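HP0420 homologue (Helicobacter felis, PDB 3LW3) is of unknown function but adopts the hotdog fold and forms a dimer, which is consistent with a relationship to hotdog-fold thioesterases and dehydratases. Local coordinates at residues Ile31-Gly36 / Ala71-Asn76; Phe59-Ala64 / Ser80-Asn85; Phe66-Ala71 / Phe128-Phe133. All blocks are in the same frame, centred on the assembly; numbering follows the deposited sequence.

Overall arrangement
All three contacts use helix 57-72, the central helix of the hotdog fold, and join it to the antiparallel sheet that curls round it. Contact 2 takes its early turns, contact 3 its later ones, and contact 1 its C-terminal end, where contacts 1 and 3 share Ala71. Their centres lie about 17 Å (1 to 2), 8 Å (1 to 3) and 11 Å (2 to 3) apart. Along the chain the segments run 31-36, 59-64, 66-71, 71-76, 80-85, 128-133, so every pair interleaves. Contact 1 reaches the edge strand 29-34, while contacts 2 and 3 use neighbouring strands 77-86 and 121-132; strand 77-86 also carries the sheet into the second subunit.

Contact 1: residues Ile31-Gly36 / Ala71-Asn76; sequences ISFGSG and ALNKKN
Gly36 meets Ala71, and Phe33 meets Asn73, where the end of strand 29-34 in the hotdog sheet and the turn into strand 37-42 pass the C-terminal end of the central helix. The backbones come closest at Gly36 and Ala71, whose CA atoms are 5.1 Å apart.

One patch is between side chains. The CB of Phe33 points toward the helix end and carries the ring to Asn73, which it meets obliquely, with ring and amide planes 78° apart. Leu16 touches both residues and Leu12 packs on Phe33, giving the aromatic group an apolar setting near the surface. The Ala71 methyl makes a second apolar patch, its CB lying 3.9 Å from Gly36 O; a methyl suits a buried position hemmed by Gly36 of the turn and by Ala100 and Ile112 of the sheet.

Backbone shape explains other choices. Asparagine tolerates the positive phi with which Asn73 leaves the helix, and glycine suits the positive phi of Gly36. At Gly34 the requirement is stricter: with its backbone angles, a CB would be jammed against the carbonyl O of Phe33.

The polar link is made by backbone atoms and one water. The carbonyl of Ala71, in the last turn of the helix, takes a C-H...O contact, Gly36 CA to Ala71 O at 3.6 Å, with 131° at the hydrogen. The water bridges the turn to the same carbonyl: it accepts from Gly36 N at 2.8 Å and donates to Ala71 O at 3.0 Å.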
loop_
_atom_site.group_PDB
_atom_site.type_symbol
_atom_site.label_atom_id
_atom_site.label_comp_id
_atom_site.label_asym_id
_atom_site.label_seq_id
_atom_site.Cartn_x
_atom_site.Cartn_y
_atom_site.Cartn_z
ATOM N N ILE B 31 5.879 -15.858 4.212
ATOM C CA ILE B 31 6.671 -16.684 5.120
ATOM C C ILE B 31 5.799 -17.680 5.900
ATOM O O ILE B 31 6.140 -18.878 5.994
ATOM C CB ILE B 31 7.473 -15.851 6.088
ATOM C CG1 ILE B 31 8.328 -14.805 5.373
ATOM C CG2 ILE B 31 8.274 -16.771 6.998
ATOM C CD1 ILE B 31 9.316 -15.421 4.430
ATOM N N SER B 32 4.670 -17.227 6.443
ATOM C CA SER B 32 3.772 -18.139 7.138
ATOM C C SER B 32 2.406 -17.471 7.271
ATOM O O SER B 32 2.274 -16.239 7.112
ATOM C CB SER B 32 4.297 -18.393 8.542
ATOM O OG SER B 32 4.496 -17.174 9.230
ATOM N N PHE B 33 1.403 -18.280 7.575
ATOM C CA PHE B 33 0.081 -17.760 7.855
ATOM C C PHE B 33 -0.712 -18.837 8.560
ATOM O O PHE B 33 -0.385 -20.037 8.452
ATOM C CB PHE B 33 -0.678 -17.292 6.610
ATOM C CG PHE B 33 -1.011 -18.397 5.641
ATOM C CD1 PHE B 33 -0.015 -18.959 4.814
ATOM C CD2 PHE B 33 -2.312 -18.903 5.558
ATOM C CE1 PHE B 33 -0.331 -19.976 3.906
ATOM C CE2 PHE B 33 -2.617 -19.914 4.664
ATOM C CZ PHE B 33 -1.637 -20.452 3.850
ATOM N N GLY B 34 -1.754 -18.410 9.254
ATOM C CA GLY B 34 -2.585 -19.333 9.993
ATOM C C GLY B 34 -2.836 -18.895 11.411
ATOM O O GLY B 34 -2.118 -18.030 12.001
ATOM N N SER B 35 -3.904 -19.444 11.989
ATOM C CA SER B 35 -4.207 -19.142 13.372
ATOM C C SER B 35 -4.373 -17.612 13.665
ATOM O O SER B 35 -4.041 -17.137 14.768
ATOM C CB SER B 35 -3.143 -19.757 14.314
ATOM O OG SER B 35 -3.057 -21.174 14.130
ATOM N N GLY B 36 -4.924 -16.876 12.706
ATOM C CA GLY B 36 -5.194 -15.452 12.891
ATOM C C GLY B 36 -3.953 -14.551 12.682
ATOM O O GLY B 36 -4.004 -13.359 13.026
ATOM N N ALA B 71 -3.484 -12.838 7.144
ATOM C CA ALA B 71 -3.831 -13.189 8.516
ATOM C C ALA B 71 -5.288 -13.654 8.631
ATOM O O ALA B 71 -5.588 -14.544 9.436
ATOM C CB ALA B 71 -3.613 -11.953 9.463
ATOM N N LEU B 72 -6.163 -13.009 7.869
ATOM C CA LEU B 72 -7.588 -13.378 7.844
ATOM C C LEU B 72 -7.847 -14.505 6.818
ATOM O O LEU B 72 -8.636 -15.428 7.074
ATOM C CB LEU B 72 -8.450 -12.160 7.520
ATOM C CG LEU B 72 -9.941 -12.425 7.448
ATOM C CD1 LEU B 72 -10.351 -12.925 8.801
ATOM C CD2 LEU B 72 -10.600 -11.130 7.085
ATOM N N ASN B 73 -7.162 -14.440 5.674
ATOM C CA ASN B 73 -7.181 -15.475 4.645
ATOM C C ASN B 73 -8.596 -15.872 4.187
ATOM O O ASN B 73 -8.920 -17.043 4.142
ATOM C CB ASN B 73 -6.400 -16.725 5.096
ATOM C CG ASN B 73 -6.155 -17.713 3.960
ATOM O OD1 ASN B 73 -6.062 -18.920 4.198
ATOM N ND2 ASN B 73 -6.103 -17.228 2.731
ATOM N N LYS B 74 -9.417 -14.887 3.862
ATOM C CA LYS B 74 -10.760 -15.122 3.342
ATOM C C LYS B 74 -10.898 -14.712 1.873
ATOM O O LYS B 74 -10.487 -13.605 1.466
ATOM C CB LYS B 74 -11.799 -14.366 4.159
ATOM C CG LYS B 74 -11.798 -14.723 5.615
ATOM C CD LYS B 74 -13.009 -15.606 5.959
ATOM C CE LYS B 74 -12.688 -16.656 7.040
ATOM N NZ LYS B 74 -12.989 -16.181 8.415
ATOM N N LYS B 75 -11.534 -15.603 1.106
ATOM C CA LYS B 75 -11.782 -15.438 -0.326
ATOM C C LYS B 75 -12.223 -14.007 -0.715
ATOM O O LYS B 75 -11.456 -13.210 -1.321
ATOM C CB LYS B 75 -12.854 -16.479 -0.727
ATOM C CG LYS B 75 -13.140 -16.652 -2.243
ATOM C CD LYS B 75 -14.206 -17.766 -2.505
ATOM C CE LYS B 75 -14.941 -17.568 -3.859
ATOM N NZ LYS B 75 -15.743 -18.762 -4.305
ATOM N N ASN B 76 -13.445 -13.669 -0.365
ATOM C CA ASN B 76 -14.016 -12.423 -0.851
ATOM C C ASN B 76 -13.780 -11.270 0.121
ATOM O O ASN B 76 -14.710 -10.718 0.661
ATOM C CB ASN B 76 -15.510 -12.627 -1.109
ATOM C CG ASN B 76 -15.783 -13.744 -2.127
ATOM O OD1 ASN B 76 -15.148 -13.790 -3.188
ATOM N ND2 ASN B 76 -16.725 -14.660 -1.801
HETATM O O HOH W 1 -6.079 -17.389 10.200
#

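Contact 2: residues Phe59-Ala64 / Ser80-Asn85; sequences FIVGAA and SSMKVN
Val61, on an early turn of the central hotdog helix, faces Val84 of strand 77-86 with their CA atoms 8.0 Å apart, the nearest pair of CA atoms between residues 59-64 and 80-85. The contact between the segments is made by apolar side chains, and the whole of it is buried.

Val61 is the one helix residue of 59-64 that touches the strand segment, and its two methyls divide the work. CG1, anti to the backbone N (chi1 177°), goes to Met82, whereas CG2 goes to Val84. A beta-branched residue suits this place because the fork lets one side chain reach two strand residues at once. On the strand, Met82 and Val84 alternate with Ser81, Lys83 and Asn85, so the two apolar side chains point toward the helix while the polar ones take the other side of the sheet. Val84 offers its CG2, which sits 4.2 Å from Val61 CG2, and the two valines meet obliquely.

Strand 77-86 is an edge within its own chain but not in the dimer. Residues 81-85 pair in an antiparallel ladder with a strand of the second subunit, where Met82 packs on Val84 of that subunit and Val84 on its Met82. The same two residues therefore serve both the helix-sheet core and the dimer interface. Within the chain, Ser80 and Ser81 both face Glu129 in a classic beta bulge.

A flexible thioether fits a site that must fill space next to both a helix and a neighbouring subunit. In Met82, chi1 (69°) and an extended chi2 carry the sulfur to Val61, and the bend at chi3 (66°) turns the terminal methyl back, Met82 CE standing 4.2 Å from Val61 CG1. The tighter approach is Met82 SD to Val61 CG1, at 3.4 Å.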
loop_
_atom_site.group_PDB
_atom_site.type_symbol
_atom_site.label_atom_id
_atom_site.label_comp_id
_atom_site.label_asym_id
_atom_site.label_seq_id
_atom_site.Cartn_x
_atom_site.Cartn_y
_atom_site.Cartn_z
ATOM N N PHE B 59 5.172 0.489 -1.647
ATOM C CA PHE B 59 5.732 -0.832 -1.375
ATOM C C PHE B 59 5.764 -1.217 0.131
ATOM O O PHE B 59 5.498 -2.376 0.494
ATOM C CB PHE B 59 7.059 -0.999 -2.114
ATOM C CG PHE B 59 6.863 -0.988 -3.614
ATOM C CD1 PHE B 59 6.305 -2.113 -4.262
ATOM C CD2 PHE B 59 7.203 0.122 -4.371
ATOM C CE1 PHE B 59 6.087 -2.119 -5.634
ATOM C CE2 PHE B 59 6.960 0.114 -5.754
ATOM C CZ PHE B 59 6.403 -0.982 -6.372
ATOM N N ILE B 60 6.050 -0.249 1.002
ATOM C CA ILE B 60 6.033 -0.525 2.450
ATOM C C ILE B 60 4.596 -0.903 2.899
ATOM O O ILE B 60 4.320 -1.985 3.473
ATOM C CB ILE B 60 6.533 0.665 3.247
ATOM C CG1 ILE B 60 7.995 0.996 2.896
ATOM C CG2 ILE B 60 6.285 0.450 4.759
ATOM C CD1 ILE B 60 8.913 -0.196 2.887
ATOM N N VAL B 61 3.644 -0.041 2.566
ATOM C CA VAL B 61 2.249 -0.289 2.914
ATOM C C VAL B 61 1.713 -1.519 2.125
ATOM O O VAL B 61 0.925 -2.271 2.650
ATOM C CB VAL B 61 1.436 0.963 2.706
ATOM C CG1 VAL B 61 -0.038 0.683 2.999
ATOM C CG2 VAL B 61 2.037 2.104 3.581
ATOM N N GLY B 62 2.138 -1.700 0.882
ATOM C CA GLY B 62 1.698 -2.823 0.039
ATOM C C GLY B 62 2.074 -4.145 0.712
ATOM O O GLY B 62 1.252 -5.039 0.816
ATOM N N ALA B 63 3.310 -4.240 1.231
ATOM C CA ALA B 63 3.740 -5.457 1.941
ATOM C C ALA B 63 2.871 -5.687 3.211
ATOM O O ALA B 63 2.398 -6.809 3.467
ATOM C CB ALA B 63 5.208 -5.347 2.305
ATOM N N ALA B 64 2.642 -4.609 3.975
ATOM C CA ALA B 64 1.847 -4.674 5.208
ATOM C C ALA B 64 0.428 -5.134 4.869
ATOM O O ALA B 64 -0.163 -5.996 5.549
ATOM C CB ALA B 64 1.818 -3.332 5.871
ATOM N N SER B 80 -10.614 -2.050 3.450
ATOM C CA SER B 80 -11.477 -0.854 3.396
ATOM C C SER B 80 -10.833 0.418 3.939
ATOM O O SER B 80 -11.205 1.539 3.543
ATOM C CB SER B 80 -12.812 -1.096 4.130
ATOM O OG SER B 80 -12.580 -1.535 5.456
ATOM N N SER B 81 -9.896 0.272 4.873
ATOM C CA SER B 81 -9.227 1.443 5.451
ATOM C C SER B 81 -8.000 1.015 6.217
ATOM O O SER B 81 -7.829 -0.166 6.547
ATOM C CB SER B 81 -10.156 2.266 6.342
ATOM O OG SER B 81 -10.467 1.567 7.507
ATOM N N MET B 82 -7.132 1.976 6.471
ATOM C CA MET B 82 -5.948 1.729 7.272
ATOM C C MET B 82 -5.451 2.998 7.918
ATOM O O MET B 82 -5.683 4.100 7.419
ATOM C CB MET B 82 -4.831 1.165 6.376
ATOM C CG MET B 82 -4.278 2.184 5.379
ATOM S SD MET B 82 -3.147 1.458 4.156
ATOM C CE MET B 82 -4.186 0.375 3.216
ATOM N N LYS B 83 -4.775 2.834 9.051
ATOM C CA LYS B 83 -4.075 3.905 9.733
ATOM C C LYS B 83 -2.667 3.367 9.993
ATOM O O LYS B 83 -2.499 2.345 10.669
ATOM C CB LYS B 83 -4.749 4.223 11.044
ATOM C CG LYS B 83 -4.261 5.554 11.633
ATOM C CD LYS B 83 -2.963 5.379 12.449
ATOM C CE LYS B 83 -2.167 6.707 12.563
ATOM N NZ LYS B 83 -2.079 7.372 11.221
ATOM N N VAL B 84 -1.651 4.027 9.458
ATOM C CA VAL B 84 -0.311 3.434 9.456
ATOM C C VAL B 84 0.762 4.484 9.728
ATOM O O VAL B 84 0.626 5.677 9.331
ATOM C CB VAL B 84 0.032 2.645 8.144
ATOM C CG1 VAL B 84 -1.009 1.603 7.831
ATOM C CG2 VAL B 84 0.206 3.572 7.006
ATOM N N ASN B 85 1.818 4.026 10.388
ATOM C CA ASN B 85 2.992 4.853 10.738
ATOM C C ASN B 85 4.227 4.219 10.108
ATOM O O ASN B 85 4.530 3.024 10.335
ATOM C CB ASN B 85 3.206 4.919 12.248
ATOM C CG ASN B 85 2.039 5.568 12.972
ATOM O OD1 ASN B 85 1.612 5.085 14.024
ATOM N ND2 ASN B 85 1.516 6.639 12.423
#

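Contact 3: residues Phe66-Ala71 / Phe128-Phe133; sequences FAALCA and FEILVF
The later turns of the hotdog's central helix pack here on strand 121-132 of the surrounding sheet, Ala68 and Leu69 meeting Phe128 and Ile130. The axes of helix 66-71 and strand 128-132 approach to 9.5 Å, with their N-to-C directions 49° apart. All four touching residues are buried, and their side chains meet through apolar groups.

Ala68 lies nearest the strand, its CA 6.8 Å from that of Phe128. Its methyl makes an off-centre CH-pi contact with the aromatic ring, on the CG and CD2 side: Ala68 CB is 3.8 Å from Phe128 CG and 4.3 Å from the ring centroid, 29° off the ring normal. Alanine is apt because its short side chain leaves room for an aromatic ring between helix and sheet. That ring also packs on Ala64 and Ser65 of the helix and on Val114 of strand 109-118, and so it lies along about one turn of the helix.

The strand alternates. Phe128 and Ile130 point toward the helix, while on the other side Glu129 OE1 is hydrogen-bonded to Thr111 OG1. Ile130 reaches the helix through its longer branch: CG1 stands anti to the carbonyl carbon and CD1 continues the extended chain (chi2 170°), so the terminal methyl fits between Ala68 and Leu69. Leu69 leaves the helix pointing neither to the strand nor from it, and its CD2 reaches Ile130 CD1 at 4.0 Å. Leu72, one turn on, packs on Ile130 and Val132. The inward methyl, Ile130 CD1, finally rests 3.7 Å from the backbone oxygen Ala68 O.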
loop_
_atom_site.group_PDB
_atom_site.type_symbol
_atom_site.label_atom_id
_atom_site.label_comp_id
_atom_site.label_asym_id
_atom_site.label_seq_id
_atom_site.Cartn_x
_atom_site.Cartn_y
_atom_site.Cartn_z
ATOM N N PHE B 66 -0.668 -6.960 2.255
ATOM C CA PHE B 66 -0.634 -8.362 1.950
ATOM C C PHE B 66 -0.579 -9.178 3.227
ATOM O O PHE B 66 -1.382 -10.110 3.375
ATOM C CB PHE B 66 0.539 -8.647 1.031
ATOM C CG PHE B 66 0.684 -10.083 0.628
ATOM C CD1 PHE B 66 -0.414 -10.861 0.250
ATOM C CD2 PHE B 66 1.951 -10.636 0.532
ATOM C CE1 PHE B 66 -0.246 -12.191 -0.146
ATOM C CE2 PHE B 66 2.146 -11.933 0.118
ATOM C CZ PHE B 66 1.035 -12.744 -0.194
ATOM N N ALA B 67 0.331 -8.861 4.158
ATOM C CA ALA B 67 0.358 -9.577 5.479
ATOM C C ALA B 67 -1.048 -9.575 6.143
ATOM O O ALA B 67 -1.549 -10.622 6.606
ATOM C CB ALA B 67 1.342 -8.961 6.476
ATOM N N ALA B 68 -1.639 -8.379 6.203
ATOM C CA ALA B 68 -2.967 -8.188 6.824
ATOM C C ALA B 68 -4.004 -9.130 6.174
ATOM O O ALA B 68 -4.699 -9.859 6.867
ATOM C CB ALA B 68 -3.392 -6.741 6.703
ATOM N N LEU B 69 -4.090 -9.136 4.844
ATOM C CA LEU B 69 -5.039 -10.017 4.123
ATOM C C LEU B 69 -4.753 -11.494 4.429
ATOM O O LEU B 69 -5.676 -12.264 4.637
ATOM C CB LEU B 69 -5.028 -9.715 2.627
ATOM C CG LEU B 69 -5.727 -8.391 2.296
ATOM C CD1 LEU B 69 -5.407 -7.779 0.874
ATOM C CD2 LEU B 69 -7.237 -8.612 2.449
ATOM N N CYS B 70 -3.478 -11.886 4.471
ATOM C CA CYS B 70 -3.127 -13.272 4.760
ATOM C C CYS B 70 -3.484 -13.742 6.185
ATOM O O CYS B 70 -3.781 -14.929 6.405
ATOM C CB CYS B 70 -1.645 -13.510 4.498
ATOM S SG CYS B 70 -1.168 -13.403 2.785
ATOM N N ALA B 71 -3.484 -12.838 7.144
ATOM C CA ALA B 71 -3.831 -13.189 8.516
ATOM C C ALA B 71 -5.288 -13.654 8.631
ATOM O O ALA B 71 -5.588 -14.544 9.436
ATOM C CB ALA B 71 -3.613 -11.953 9.463
ATOM N N PHE B 128 -5.324 -2.292 9.931
ATOM C CA PHE B 128 -6.049 -2.412 8.668
ATOM C C PHE B 128 -7.467 -2.890 8.974
ATOM O O PHE B 128 -7.654 -3.762 9.814
ATOM C CB PHE B 128 -5.373 -3.435 7.749
ATOM C CG PHE B 128 -3.997 -3.005 7.317
ATOM C CD1 PHE B 128 -3.806 -2.435 6.082
ATOM C CD2 PHE B 128 -2.916 -3.103 8.212
ATOM C CE1 PHE B 128 -2.539 -1.977 5.711
ATOM C CE2 PHE B 128 -1.660 -2.667 7.857
ATOM C CZ PHE B 128 -1.479 -2.067 6.615
ATOM N N GLU B 129 -8.445 -2.349 8.279
ATOM C CA GLU B 129 -9.813 -2.819 8.424
ATOM C C GLU B 129 -10.092 -3.581 7.132
ATOM O O GLU B 129 -9.765 -3.089 6.029
ATOM C CB GLU B 129 -10.797 -1.666 8.596
ATOM C CG GLU B 129 -10.390 -0.664 9.669
ATOM C CD GLU B 129 -10.424 -1.219 11.073
ATOM O OE1 GLU B 129 -11.265 -2.121 11.301
ATOM O OE2 GLU B 129 -9.613 -0.757 11.951
ATOM N N ILE B 130 -10.669 -4.782 7.265
ATOM C CA ILE B 130 -10.947 -5.642 6.150
ATOM C C ILE B 130 -12.412 -5.991 6.136
ATOM O O ILE B 130 -12.946 -6.330 7.182
ATOM C CB ILE B 130 -10.075 -6.935 6.163
ATOM C CG1 ILE B 130 -8.559 -6.575 6.042
ATOM C CG2 ILE B 130 -10.579 -7.901 5.100
ATOM C CD1 ILE B 130 -7.623 -7.744 6.293
ATOM N N LEU B 131 -13.061 -5.856 4.976
ATOM C CA LEU B 131 -14.477 -6.242 4.800
ATOM C C LEU B 131 -14.587 -7.598 4.074
ATOM O O LEU B 131 -13.811 -7.882 3.138
ATOM C CB LEU B 131 -15.254 -5.188 4.003
ATOM C CG LEU B 131 -15.321 -3.752 4.516
ATOM C CD1 LEU B 131 -16.246 -2.919 3.638
ATOM C CD2 LEU B 131 -15.726 -3.678 6.002
ATOM N N VAL B 132 -15.550 -8.428 4.487
ATOM C CA VAL B 132 -15.724 -9.722 3.856
ATOM C C VAL B 132 -17.118 -9.752 3.267
ATOM O O VAL B 132 -18.069 -9.373 3.929
ATOM C CB VAL B 132 -15.525 -10.870 4.850
ATOM C CG1 VAL B 132 -15.797 -12.199 4.179
ATOM C CG2 VAL B 132 -14.092 -10.843 5.425
ATOM N N PHE B 133 -17.218 -10.160 2.010
ATOM C CA PHE B 133 -18.491 -10.234 1.289
ATOM C C PHE B 133 -18.911 -11.671 1.030
ATOM O O PHE B 133 -18.061 -12.570 0.973
ATOM C CB PHE B 133 -18.353 -9.533 -0.053
ATOM C CG PHE B 133 -17.815 -8.161 0.066
ATOM C CD1 PHE B 133 -16.445 -7.955 0.147
ATOM C CD2 PHE B 133 -18.673 -7.080 0.154
ATOM C CE1 PHE B 133 -15.939 -6.667 0.300
ATOM C CE2 PHE B 133 -18.188 -5.787 0.302
ATOM C CZ PHE B 133 -16.810 -5.573 0.363
#